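Local coordinates for protein cystathionine gamma-lyase (Saccharomyces cerevisiae, PDB 1N8P) that belongs to the Cys/Met metabolism family of PLP-dependent enzymes and carries bound pyridoxal-5'-phosphate, at residues S340-P345 with D366-S371; A280-G285 with M307-I312; A268-A273 with D383-L388; D172-V177 with A194-H199. One frame throughout, in Å; residues are numbered along the deposited sequence.

Contact 1 of 4, residues S340-P345 with D366-S371; sequences SLLEVP and DLVRIS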
loop_
_atom_site.group_PDB
_atom_site.type_symbol
_atom_site.label_atom_id
_atom_site.label_comp_id
_atom_site.label_asym_id
_atom_site.label_seq_id
_atom_site.Cartn_x
_atom_site.Cartn_y
_atom_site.Cartn_z
ATOM N N SER A 340 -23.863 -3.544 3.292
ATOM C CA SER A 340 -25.113 -3.553 2.533
ATOM C C SER A 340 -25.263 -2.442 1.489
ATOM O O SER A 340 -24.840 -1.309 1.695
ATOM C CB SER A 340 -26.289 -3.482 3.498
ATOM O OG SER A 340 -26.274 -4.596 4.364
ATOM N N LEU A 341 -25.871 -2.789 0.360
ATOM C CA LEU A 341 -26.103 -1.828 -0.711
ATOM C C LEU A 341 -27.446 -2.061 -1.387
ATOM O O LEU A 341 -28.005 -3.138 -1.322
ATOM C CB LEU A 341 -24.989 -1.906 -1.752
ATOM C CG LEU A 341 -23.580 -1.609 -1.223
ATOM C CD1 LEU A 341 -22.639 -1.491 -2.410
ATOM C CD2 LEU A 341 -23.551 -0.321 -0.412
ATOM N N LEU A 342 -27.997 -1.040 -2.012
ATOM C CA LEU A 342 -29.253 -1.249 -2.696
ATOM C C LEU A 342 -29.282 -0.363 -3.935
ATOM O O LEU A 342 -28.733 0.730 -3.957
ATOM C CB LEU A 342 -30.426 -1.012 -1.747
ATOM C CG LEU A 342 -31.150 0.313 -1.667
ATOM C CD1 LEU A 342 -32.276 0.151 -0.688
ATOM C CD2 LEU A 342 -30.217 1.415 -1.239
ATOM N N GLU A 343 -29.888 -0.872 -4.992
ATOM C CA GLU A 343 -29.925 -0.147 -6.255
ATOM C C GLU A 343 -31.233 -0.410 -7.003
ATOM O O GLU A 343 -31.972 -1.337 -6.669
ATOM C CB GLU A 343 -28.698 -0.577 -7.077
ATOM C CG GLU A 343 -28.697 -0.206 -8.515
ATOM C CD GLU A 343 -28.818 -1.418 -9.410
ATOM O OE1 GLU A 343 -29.482 -2.402 -9.024
ATOM O OE2 GLU A 343 -28.261 -1.380 -10.519
ATOM N N VAL A 344 -31.529 0.432 -7.986
ATOM C CA VAL A 344 -32.734 0.290 -8.805
ATOM C C VAL A 344 -32.254 0.063 -10.226
ATOM O O VAL A 344 -32.148 1.002 -10.999
ATOM C CB VAL A 344 -33.583 1.571 -8.785
ATOM C CG1 VAL A 344 -34.773 1.412 -9.711
ATOM C CG2 VAL A 344 -34.033 1.880 -7.363
ATOM N N PRO A 345 -31.973 -1.190 -10.592
ATOM C CA PRO A 345 -31.492 -1.505 -11.933
ATOM C C PRO A 345 -31.975 -0.612 -13.058
ATOM O O PRO A 345 -31.192 -0.191 -13.901
ATOM C CB PRO A 345 -31.906 -2.966 -12.118
ATOM C CG PRO A 345 -32.948 -3.193 -11.055
ATOM C CD PRO A 345 -32.413 -2.415 -9.916
ATOM N N ASP A 366 -40.353 -0.605 -11.208
ATOM C CA ASP A 366 -40.645 -0.452 -9.780
ATOM C C ASP A 366 -39.963 -1.538 -8.957
ATOM O O ASP A 366 -40.438 -1.922 -7.900
ATOM C CB ASP A 366 -42.173 -0.427 -9.521
ATOM C CG ASP A 366 -42.905 -1.693 -10.015
ATOM O OD1 ASP A 366 -42.596 -2.172 -11.121
ATOM O OD2 ASP A 366 -43.811 -2.196 -9.310
ATOM N N LEU A 367 -38.818 -1.996 -9.452
ATOM C CA LEU A 367 -38.028 -3.045 -8.807
ATOM C C LEU A 367 -36.805 -2.576 -8.008
ATOM O O LEU A 367 -35.936 -1.889 -8.531
ATOM C CB LEU A 367 -37.527 -4.003 -9.866
ATOM C CG LEU A 367 -36.665 -5.143 -9.361
ATOM C CD1 LEU A 367 -37.570 -6.338 -9.053
ATOM C CD2 LEU A 367 -35.629 -5.482 -10.419
ATOM N N VAL A 368 -36.731 -2.969 -6.744
ATOM C CA VAL A 368 -35.592 -2.616 -5.908
ATOM C C VAL A 368 -34.685 -3.846 -5.736
ATOM O O VAL A 368 -35.142 -4.934 -5.355
ATOM C CB VAL A 368 -36.038 -2.128 -4.508
ATOM C CG1 VAL A 368 -34.841 -2.043 -3.581
ATOM C CG2 VAL A 368 -36.698 -0.776 -4.619
ATOM N N ARG A 369 -33.405 -3.671 -6.040
ATOM C CA ARG A 369 -32.434 -4.743 -5.898
ATOM C C ARG A 369 -31.471 -4.429 -4.749
ATOM O O ARG A 369 -30.876 -3.341 -4.693
ATOM C CB ARG A 369 -31.671 -4.906 -7.191
ATOM C CG ARG A 369 -30.385 -5.689 -7.094
ATOM C CD ARG A 369 -29.810 -5.726 -8.465
ATOM N NE ARG A 369 -28.360 -5.858 -8.573
ATOM C CZ ARG A 369 -27.469 -5.076 -7.979
ATOM N NH1 ARG A 369 -27.858 -4.089 -7.180
ATOM N NH2 ARG A 369 -26.183 -5.236 -8.258
ATOM N N ILE A 370 -31.332 -5.376 -3.825
ATOM C CA ILE A 370 -30.463 -5.196 -2.667
ATOM C C ILE A 370 -29.379 -6.257 -2.466
ATOM O O ILE A 370 -29.582 -7.455 -2.651
ATOM C CB ILE A 370 -31.283 -5.054 -1.364
ATOM C CG1 ILE A 370 -32.179 -6.254 -1.165
ATOM C CG2 ILE A 370 -32.180 -3.843 -1.457
ATOM C CD1 ILE A 370 -33.111 -6.092 0.002
ATOM N N SER A 371 -28.211 -5.751 -2.095
ATOM C CA SER A 371 -26.992 -6.504 -1.830
ATOM C C SER A 371 -26.807 -6.589 -0.296
ATOM O O SER A 371 -26.282 -5.658 0.330
ATOM C CB SER A 371 -25.828 -5.736 -2.472
ATOM O OG SER A 371 -24.619 -6.450 -2.461
#

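Contact 2 of 4, residues A280-G285 with M307-I312; sequences AVNYPG and MISFRI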
loop_
_atom_site.group_PDB
_atom_site.type_symbol
_atom_site.label_atom_id
_atom_site.label_comp_id
_atom_site.label_asym_id
_atom_site.label_seq_id
_atom_site.Cartn_x
_atom_site.Cartn_y
_atom_site.Cartn_z
ATOM N N ALA A 280 -43.848 -8.548 -5.717
ATOM C CA ALA A 280 -43.074 -9.770 -5.908
ATOM C C ALA A 280 -41.714 -9.633 -5.223
ATOM O O ALA A 280 -41.294 -8.533 -4.875
ATOM C CB ALA A 280 -42.884 -10.061 -7.384
ATOM N N VAL A 281 -41.050 -10.769 -5.042
ATOM C CA VAL A 281 -39.757 -10.866 -4.405
ATOM C C VAL A 281 -38.939 -11.920 -5.131
ATOM O O VAL A 281 -39.439 -12.998 -5.425
ATOM C CB VAL A 281 -39.912 -11.298 -2.934
ATOM C CG1 VAL A 281 -38.557 -11.510 -2.291
ATOM C CG2 VAL A 281 -40.684 -10.236 -2.164
ATOM N N ASN A 282 -37.676 -11.613 -5.416
ATOM C CA ASN A 282 -36.806 -12.570 -6.084
ATOM C C ASN A 282 -35.626 -12.983 -5.201
ATOM O O ASN A 282 -34.804 -12.161 -4.844
ATOM C CB ASN A 282 -36.242 -11.995 -7.389
ATOM C CG ASN A 282 -37.301 -11.454 -8.311
ATOM O OD1 ASN A 282 -38.243 -12.144 -8.677
ATOM N ND2 ASN A 282 -37.138 -10.214 -8.710
ATOM N N TYR A 283 -35.534 -14.261 -4.866
ATOM C CA TYR A 283 -34.425 -14.771 -4.066
ATOM C C TYR A 283 -34.375 -16.272 -4.328
ATOM O O TYR A 283 -35.296 -16.995 -3.983
ATOM C CB TYR A 283 -34.652 -14.492 -2.571
ATOM C CG TYR A 283 -33.454 -14.863 -1.714
ATOM C CD1 TYR A 283 -32.197 -14.312 -1.978
ATOM C CD2 TYR A 283 -33.559 -15.796 -0.684
ATOM C CE1 TYR A 283 -31.073 -14.684 -1.253
ATOM C CE2 TYR A 283 -32.442 -16.171 0.054
ATOM C CZ TYR A 283 -31.199 -15.612 -0.241
ATOM O OH TYR A 283 -30.067 -16.001 0.447
ATOM N N PRO A 284 -33.305 -16.756 -4.956
ATOM C CA PRO A 284 -33.142 -18.182 -5.276
ATOM C C PRO A 284 -33.230 -19.151 -4.091
ATOM O O PRO A 284 -33.244 -20.370 -4.281
ATOM C CB PRO A 284 -31.767 -18.230 -5.952
ATOM C CG PRO A 284 -31.633 -16.883 -6.600
ATOM C CD PRO A 284 -32.194 -15.962 -5.505
ATOM N N GLY A 285 -33.294 -18.612 -2.876
ATOM C CA GLY A 285 -33.363 -19.443 -1.690
ATOM C C GLY A 285 -34.770 -19.698 -1.179
ATOM O O GLY A 285 -34.990 -20.420 -0.187
ATOM N N MET A 307 -27.982 -11.387 -2.818
ATOM C CA MET A 307 -28.759 -10.462 -3.636
ATOM C C MET A 307 -30.233 -10.863 -3.646
ATOM O O MET A 307 -30.591 -11.999 -3.981
ATOM C CB MET A 307 -28.267 -10.466 -5.091
ATOM C CG MET A 307 -26.761 -10.367 -5.295
ATOM S SD MET A 307 -26.027 -8.798 -4.845
ATOM C CE MET A 307 -26.734 -7.685 -6.102
ATOM N N ILE A 308 -31.084 -9.917 -3.271
ATOM C CA ILE A 308 -32.520 -10.135 -3.254
ATOM C C ILE A 308 -32.944 -9.130 -4.305
ATOM O O ILE A 308 -32.143 -8.313 -4.719
ATOM C CB ILE A 308 -33.102 -9.819 -1.834
ATOM C CG1 ILE A 308 -32.564 -10.850 -0.844
ATOM C CG2 ILE A 308 -34.640 -9.843 -1.827
ATOM C CD1 ILE A 308 -32.793 -10.507 0.586
ATOM N N SER A 309 -34.171 -9.213 -4.776
ATOM C CA SER A 309 -34.662 -8.284 -5.781
ATOM C C SER A 309 -36.146 -8.320 -5.498
ATOM O O SER A 309 -36.699 -9.388 -5.230
ATOM C CB SER A 309 -34.333 -8.822 -7.165
ATOM O OG SER A 309 -34.803 -7.988 -8.195
ATOM N N PHE A 310 -36.800 -7.168 -5.494
ATOM C CA PHE A 310 -38.218 -7.194 -5.190
ATOM C C PHE A 310 -38.844 -5.934 -5.700
ATOM O O PHE A 310 -38.125 -4.995 -6.011
ATOM C CB PHE A 310 -38.435 -7.365 -3.673
ATOM C CG PHE A 310 -38.246 -6.112 -2.880
ATOM C CD1 PHE A 310 -39.345 -5.370 -2.466
ATOM C CD2 PHE A 310 -36.976 -5.646 -2.578
ATOM C CE1 PHE A 310 -39.176 -4.194 -1.775
ATOM C CE2 PHE A 310 -36.808 -4.473 -1.889
ATOM C CZ PHE A 310 -37.904 -3.748 -1.489
ATOM N N ARG A 311 -40.171 -5.934 -5.827
ATOM C CA ARG A 311 -40.912 -4.774 -6.322
ATOM C C ARG A 311 -41.902 -4.399 -5.245
ATOM O O ARG A 311 -42.583 -5.269 -4.718
ATOM C CB ARG A 311 -41.624 -5.119 -7.647
ATOM C CG ARG A 311 -42.407 -6.441 -7.637
ATOM C CD ARG A 311 -42.762 -6.991 -9.050
ATOM N NE ARG A 311 -43.801 -6.228 -9.739
ATOM C CZ ARG A 311 -43.572 -5.081 -10.349
ATOM N NH1 ARG A 311 -42.347 -4.595 -10.355
ATOM N NH2 ARG A 311 -44.560 -4.405 -10.908
ATOM N N ILE A 312 -41.989 -3.119 -4.903
ATOM C CA ILE A 312 -42.911 -2.710 -3.845
ATOM C C ILE A 312 -44.349 -2.391 -4.279
ATOM O O ILE A 312 -44.593 -2.051 -5.435
ATOM C CB ILE A 312 -42.342 -1.526 -3.058
ATOM C CG1 ILE A 312 -41.381 -0.745 -3.934
ATOM C CG2 ILE A 312 -41.619 -2.014 -1.822
ATOM C CD1 ILE A 312 -40.756 0.397 -3.206
#

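Contact 3 of 4, residues A268-A273 with D383-L388; sequences AEFLAA and DIKQAL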
loop_
_atom_site.group_PDB
_atom_site.type_symbol
_atom_site.label_atom_id
_atom_site.label_comp_id
_atom_site.label_asym_id
_atom_site.label_seq_id
_atom_site.Cartn_x
_atom_site.Cartn_y
_atom_site.Cartn_z
ATOM N N ALA A 268 -35.734 -12.077 2.691
ATOM C CA ALA A 268 -36.610 -12.440 1.581
ATOM C C ALA A 268 -37.918 -13.019 2.145
ATOM O O ALA A 268 -39.013 -12.673 1.705
ATOM C CB ALA A 268 -35.930 -13.459 0.712
ATOM N N GLU A 269 -37.804 -13.897 3.129
ATOM C CA GLU A 269 -38.989 -14.466 3.719
ATOM C C GLU A 269 -39.837 -13.319 4.246
ATOM O O GLU A 269 -41.058 -13.317 4.105
ATOM C CB GLU A 269 -38.615 -15.465 4.830
ATOM C CG GLU A 269 -37.537 -16.402 4.373
ATOM C CD GLU A 269 -37.362 -17.642 5.215
ATOM O OE1 GLU A 269 -37.450 -17.579 6.460
ATOM O OE2 GLU A 269 -37.096 -18.691 4.598
ATOM N N PHE A 270 -39.195 -12.325 4.830
ATOM C CA PHE A 270 -39.955 -11.217 5.360
ATOM C C PHE A 270 -40.707 -10.506 4.271
ATOM O O PHE A 270 -41.874 -10.181 4.422
ATOM C CB PHE A 270 -39.063 -10.203 6.036
ATOM C CG PHE A 270 -39.772 -8.939 6.381
ATOM C CD1 PHE A 270 -40.547 -8.849 7.517
ATOM C CD2 PHE A 270 -39.689 -7.843 5.543
ATOM C CE1 PHE A 270 -41.221 -7.688 7.807
ATOM C CE2 PHE A 270 -40.364 -6.681 5.831
ATOM C CZ PHE A 270 -41.126 -6.603 6.958
ATOM N N LEU A 271 -40.021 -10.220 3.176
ATOM C CA LEU A 271 -40.645 -9.537 2.049
ATOM C C LEU A 271 -41.593 -10.456 1.270
ATOM O O LEU A 271 -42.313 -9.997 0.390
ATOM C CB LEU A 271 -39.575 -9.017 1.114
ATOM C CG LEU A 271 -38.655 -7.974 1.712
ATOM C CD1 LEU A 271 -37.452 -7.807 0.825
ATOM C CD2 LEU A 271 -39.404 -6.665 1.873
ATOM N N ALA A 272 -41.580 -11.751 1.590
ATOM C CA ALA A 272 -42.437 -12.725 0.932
ATOM C C ALA A 272 -43.481 -13.234 1.907
ATOM O O ALA A 272 -43.799 -14.420 1.936
ATOM C CB ALA A 272 -41.615 -13.869 0.429
ATOM N N ALA A 273 -44.010 -12.333 2.717
ATOM C CA ALA A 273 -45.019 -12.689 3.685
ATOM C C ALA A 273 -45.710 -11.394 3.984
ATOM O O ALA A 273 -46.639 -11.336 4.777
ATOM C CB ALA A 273 -44.379 -13.246 4.932
ATOM N N ASP A 383 -34.430 -2.631 9.406
ATOM C CA ASP A 383 -34.193 -1.449 8.606
ATOM C C ASP A 383 -34.950 -1.477 7.256
ATOM O O ASP A 383 -35.255 -0.425 6.691
ATOM C CB ASP A 383 -32.697 -1.275 8.378
ATOM C CG ASP A 383 -32.383 -0.028 7.597
ATOM O OD1 ASP A 383 -32.857 1.048 8.010
ATOM O OD2 ASP A 383 -31.670 -0.113 6.575
ATOM N N ILE A 384 -35.237 -2.675 6.740
ATOM C CA ILE A 384 -35.987 -2.825 5.499
ATOM C C ILE A 384 -37.439 -2.468 5.824
ATOM O O ILE A 384 -38.105 -1.786 5.057
ATOM C CB ILE A 384 -35.975 -4.276 5.005
ATOM C CG1 ILE A 384 -34.546 -4.750 4.749
ATOM C CG2 ILE A 384 -36.814 -4.386 3.761
ATOM C CD1 ILE A 384 -33.944 -4.194 3.501
ATOM N N LYS A 385 -37.915 -2.948 6.973
ATOM C CA LYS A 385 -39.274 -2.694 7.450
ATOM C C LYS A 385 -39.474 -1.194 7.536
ATOM O O LYS A 385 -40.297 -0.601 6.843
ATOM C CB LYS A 385 -39.468 -3.310 8.844
ATOM C CG LYS A 385 -39.154 -4.795 8.898
ATOM C CD LYS A 385 -39.356 -5.397 10.281
ATOM C CE LYS A 385 -38.890 -6.868 10.314
ATOM N NZ LYS A 385 -39.006 -7.528 11.664
ATOM N N GLN A 386 -38.683 -0.600 8.409
ATOM C CA GLN A 386 -38.683 0.823 8.651
ATOM C C GLN A 386 -38.628 1.641 7.367
ATOM O O GLN A 386 -38.930 2.832 7.384
ATOM C CB GLN A 386 -37.491 1.148 9.551
ATOM C CG GLN A 386 -37.195 2.614 9.787
ATOM C CD GLN A 386 -36.533 3.277 8.612
ATOM O OE1 GLN A 386 -35.738 2.659 7.900
ATOM N NE2 GLN A 386 -36.840 4.548 8.403
ATOM N N ALA A 387 -38.259 1.025 6.251
ATOM C CA ALA A 387 -38.163 1.781 5.007
ATOM C C ALA A 387 -39.307 1.528 4.043
ATOM O O ALA A 387 -39.519 2.315 3.121
ATOM C CB ALA A 387 -36.834 1.510 4.325
ATOM N N LEU A 388 -40.034 0.429 4.234
ATOM C CA LEU A 388 -41.168 0.147 3.364
ATOM C C LEU A 388 -42.185 1.203 3.698
ATOM O O LEU A 388 -42.728 1.851 2.813
ATOM C CB LEU A 388 -41.777 -1.225 3.642
ATOM C CG LEU A 388 -41.070 -2.468 3.102
ATOM C CD1 LEU A 388 -41.874 -3.721 3.481
ATOM C CD2 LEU A 388 -40.919 -2.349 1.606
#

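Contact 4 of 4, residues D172-V177 with A194-H199; sequences DVILVV and ADIVVH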
loop_
_atom_site.group_PDB
_atom_site.type_symbol
_atom_site.label_atom_id
_atom_site.label_comp_id
_atom_site.label_asym_id
_atom_site.label_seq_id
_atom_site.Cartn_x
_atom_site.Cartn_y
_atom_site.Cartn_z
ATOM N N ASP A 172 -16.211 -27.768 -30.793
ATOM C CA ASP A 172 -15.605 -27.153 -29.609
ATOM C C ASP A 172 -16.331 -25.976 -28.950
ATOM O O ASP A 172 -15.681 -25.027 -28.507
ATOM C CB ASP A 172 -14.183 -26.720 -29.943
ATOM C CG ASP A 172 -13.181 -27.812 -29.694
ATOM O OD1 ASP A 172 -13.106 -28.277 -28.542
ATOM O OD2 ASP A 172 -12.474 -28.208 -30.640
ATOM N N VAL A 173 -17.657 -26.024 -28.872
ATOM C CA VAL A 173 -18.396 -24.937 -28.255
ATOM C C VAL A 173 -18.174 -24.975 -26.756
ATOM O O VAL A 173 -18.681 -25.863 -26.088
ATOM C CB VAL A 173 -19.905 -25.044 -28.561
ATOM C CG1 VAL A 173 -20.710 -24.076 -27.705
ATOM C CG2 VAL A 173 -20.140 -24.723 -30.016
ATOM N N ILE A 174 -17.401 -24.020 -26.233
ATOM C CA ILE A 174 -17.138 -23.950 -24.799
ATOM C C ILE A 174 -18.230 -23.167 -24.070
ATOM O O ILE A 174 -18.740 -22.160 -24.563
ATOM C CB ILE A 174 -15.783 -23.267 -24.498
ATOM C CG1 ILE A 174 -15.835 -21.792 -24.893
ATOM C CG2 ILE A 174 -14.666 -23.967 -25.254
ATOM C CD1 ILE A 174 -14.508 -21.110 -24.780
ATOM N N LEU A 175 -18.582 -23.641 -22.892
ATOM C CA LEU A 175 -19.594 -23.000 -22.062
ATOM C C LEU A 175 -18.931 -22.240 -20.890
ATOM O O LEU A 175 -18.203 -22.826 -20.077
ATOM C CB LEU A 175 -20.549 -24.073 -21.503
ATOM C CG LEU A 175 -21.630 -23.670 -20.508
ATOM C CD1 LEU A 175 -22.640 -22.808 -21.208
ATOM C CD2 LEU A 175 -22.293 -24.891 -19.938
ATOM N N VAL A 176 -19.182 -20.937 -20.809
ATOM C CA VAL A 176 -18.627 -20.147 -19.712
ATOM C C VAL A 176 -19.753 -19.742 -18.764
ATOM O O VAL A 176 -20.823 -19.348 -19.219
ATOM C CB VAL A 176 -17.944 -18.872 -20.219
ATOM C CG1 VAL A 176 -17.469 -18.082 -19.067
ATOM C CG2 VAL A 176 -16.764 -19.211 -21.124
ATOM N N VAL A 177 -19.521 -19.865 -17.456
ATOM C CA VAL A 177 -20.518 -19.475 -16.449
ATOM C C VAL A 177 -19.969 -18.422 -15.489
ATOM O O VAL A 177 -18.928 -18.639 -14.853
ATOM C CB VAL A 177 -21.002 -20.666 -15.636
ATOM C CG1 VAL A 177 -21.913 -20.200 -14.528
ATOM C CG2 VAL A 177 -21.771 -21.610 -16.518
ATOM N N ALA A 194 -19.146 -27.136 -17.416
ATOM C CA ALA A 194 -18.915 -25.743 -17.745
ATOM C C ALA A 194 -17.446 -25.812 -18.075
ATOM O O ALA A 194 -16.703 -26.535 -17.419
ATOM C CB ALA A 194 -19.162 -24.848 -16.515
ATOM N N ASP A 195 -17.024 -25.093 -19.100
ATOM C CA ASP A 195 -15.634 -25.149 -19.488
ATOM C C ASP A 195 -14.821 -24.068 -18.816
ATOM O O ASP A 195 -13.613 -24.241 -18.610
ATOM C CB ASP A 195 -15.524 -25.064 -21.002
ATOM C CG ASP A 195 -16.253 -26.187 -21.684
ATOM O OD1 ASP A 195 -15.831 -27.346 -21.523
ATOM O OD2 ASP A 195 -17.252 -25.916 -22.373
ATOM N N ILE A 196 -15.483 -22.969 -18.457
ATOM C CA ILE A 196 -14.809 -21.874 -17.770
ATOM C C ILE A 196 -15.730 -21.184 -16.770
ATOM O O ILE A 196 -16.921 -20.992 -17.045
ATOM C CB ILE A 196 -14.295 -20.776 -18.746
ATOM C CG1 ILE A 196 -13.702 -21.389 -19.997
ATOM C CG2 ILE A 196 -13.161 -20.015 -18.114
ATOM C CD1 ILE A 196 -13.108 -20.357 -20.931
ATOM N N VAL A 197 -15.158 -20.817 -15.617
ATOM C CA VAL A 197 -15.856 -20.090 -14.553
ATOM C C VAL A 197 -15.227 -18.727 -14.506
ATOM O O VAL A 197 -14.017 -18.622 -14.323
ATOM C CB VAL A 197 -15.612 -20.655 -13.174
ATOM C CG1 VAL A 197 -16.938 -20.939 -12.516
ATOM C CG2 VAL A 197 -14.742 -21.871 -13.250
ATOM N N VAL A 198 -16.043 -17.691 -14.661
ATOM C CA VAL A 198 -15.568 -16.304 -14.624
ATOM C C VAL A 198 -16.047 -15.624 -13.334
ATOM O O VAL A 198 -17.101 -15.962 -12.806
ATOM C CB VAL A 198 -16.114 -15.505 -15.821
ATOM C CG1 VAL A 198 -15.812 -14.065 -15.653
ATOM C CG2 VAL A 198 -15.495 -15.992 -17.093
ATOM N N HIS A 199 -15.267 -14.690 -12.811
ATOM C CA HIS A 199 -15.656 -13.971 -11.606
ATOM C C HIS A 199 -15.156 -12.570 -11.689
ATOM O O HIS A 199 -14.116 -12.290 -12.288
ATOM C CB HIS A 199 -15.008 -14.506 -10.365
ATOM C CG HIS A 199 -15.545 -15.812 -9.899
ATOM N ND1 HIS A 199 -16.563 -15.903 -8.980
ATOM C CD2 HIS A 199 -15.130 -17.078 -10.134
ATOM C CE1 HIS A 199 -16.753 -17.169 -8.659
ATOM N NE2 HIS A 199 -15.895 -17.902 -9.345
#

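Contact 1 of 4, residues S340-P345 with D366-S371
The backbone oxygen of R369 takes the N-H of E343 at 2.7 Å (E343 N to R369 O), an almost straight bond at 172°, and the CA-H of L342 also leans on it. R369 N answers to E343 O at 2.8 Å, and L341 and S371 form a second hydrogen-bonded pair two residues along this antiparallel ladder, beyond the non-hydrogen-bonded pair L342-I370.

E343 and R369 leave the same face of the sheet. E343 bends at chi2 so that its carboxylate lies over one face of the guanidinium, the two planes 52° apart. OE1 of E343 stands 3.0 Å from NH1 of R369 but well out of the guanidinium plane, so the salt bridge is purely one of charge. The directed bonds lie elsewhere: R369 NE to N149 OD1, and E343 OE2 to T349 OG1. The R369 side chain, about 6 Å from a bound pyridoxal-5'-phosphate, also touches L335 of its pocket.

On the other face CB of L342 meets CG2 of I370. There L342 and V368 pack on F322 of helix 316-325 and I370 on I384 of helix 377-392, while strands 307-312 and 330-331 flank the pair within the smaller, five-stranded sheet.

Contact 2 of 4, residues A280-G285 with M307-I312
Strands 280-282 and 307-312 run antiparallel, 169° between their directions and 4.4 Å apart at the closest approach of their axes. The first belongs to strand 278-282, an outermost strand of the five-stranded sheet within this chain. V281 faces F310 as a non-hydrogen-bonded pair, and N282 faces S309 as a hydrogen-bonded one. R311 N reaches A280 O at 3.0 Å, while S309 N to N282 O is a weak, bent bond. The return bond, N282 N to S309 O, is modelled too short for its length to be trusted.

On the face of N282 and S309 the amide reaches across. With CG of N282 beside its own backbone N (chi1 -53°), ND2 points at S309 OG in a weak hydrogen bond of 3.3 Å, and S309 OG also has a weak one to P150 O. The face of V281 and F310 is apolar: CG2 of V281 meets CB of F310 at 3.9 Å, and the phenyl ring leads away to stand edge-to-face with F322. Beyond strand 280-282, the Y283 ring has M307 O at its edge, in plane; its hydroxyl bonds to G305 O. At the other end R311 lays CD on CB of A280, at 3.5 Å, and carries its guanidinium to a salt bridge with D366.

The backbone thus supplies most of the polar grip, and the apolar face is held by hydrocarbon contact.

Contact 3 of 4, residues A268-A273 with D383-L388
F270 and K385 meet where helices 253-271 and 377-392 come together on the smaller, five-stranded sheet of this alpha/beta fold, and the link between them is made wholly by side chains. The backbones stay well apart, with 8.8 Å between CA of F270 and CA of K385, and no hydrogen bond crosses.

F270 does most of the reaching. Its CG is anti to the backbone N (chi1 170°), which sends the ring across the gap toward helix 377-392. The K385 chain, extended beyond CG, runs obliquely past that ring: CG sits 3.3 Å from CZ of F270, and CE lies 3.5 Å from CE1. It is thus the methylene part of the lysine that touches the phenyl group, while the ammonium end passes on to a salt bridge with E382 of its own helix.

Deeper in, L271 meets I384 at about a right angle, CD2 of the leucine against CG2 of the isoleucine at 3.9 Å. Both belong to a larger apolar layer: L271 also rests on V278, V281 and F310 of the sheet, and I384 on F322 of helix 316-325. The side chains of L388 and F270 slide past each other in opposite directions. L388 also joins the two halves of the contact, and one methyl does this bridging: its CD1 lies 4.1 Å from CE2 of F270 and 4.2 Å from CD2 of L271.

Contact 4 of 4, residues D172-V177 with A194-H199
Backbone hydrogen bonds bind L175 and V177 to segment 194-199 in a parallel ladder. L175 O takes two donors, D195 N, just ahead of strand 196-199, at 2.7 Å in the carbonyl plane and I196 N at 3.2 Å, tilted from it. V177 then gives its N-H to I196 O at 2.9 Å and receives V198 N on its own oxygen. Strands 174-177 and 196-199 are turned 29° against each other.

A single side chain adds a polar bond. D195, its CG anti to the carbonyl carbon (chi1 -60°), turns its carboxylate toward strand 174-177, and OD2 accepts L175 N at 2.7 Å through the anti lone pair. Main chain and side chain of D195 thus hold both the N-H and the C=O of L175.

The apolar contacts lie mostly on the face of V176 and I196. CG1 of V176 meets CG2 of V198 at 3.5 Å, and CG2 of V176 packs on CB of I196 at 3.8 Å. Beyond the segments, L175 and V177 pack on helix 157-167.

Two neighbouring parallel strands of a beta-alpha-beta unit, both ending at cofactor-pocket residues (D178 and S200), are typical of the large sheet in fold type I PLP-dependent enzymes.

Contacts 1, 2 and 3 form one cluster. Contacts 1 and 2, centres about 10 Å apart, share the smaller sheet, where strands 307-312 and 367-371 are neighbours joined by a probable hydrogen bond, V368 N to F310 O. Contact 3 covers one face of this sheet with helices, its centre about 11 Å from that of contact 2 and about 13 Å from that of contact 1. Contact 4 stands apart in the larger sheet, about 28 Å from contact 1 between centres, across the chain's centre. Both sheets nevertheless approach pyridoxal-5'-phosphate: the side chains of M307 and V198 are each about 7 Å from a bound copy. L335 of the pocket touches R369 and M307.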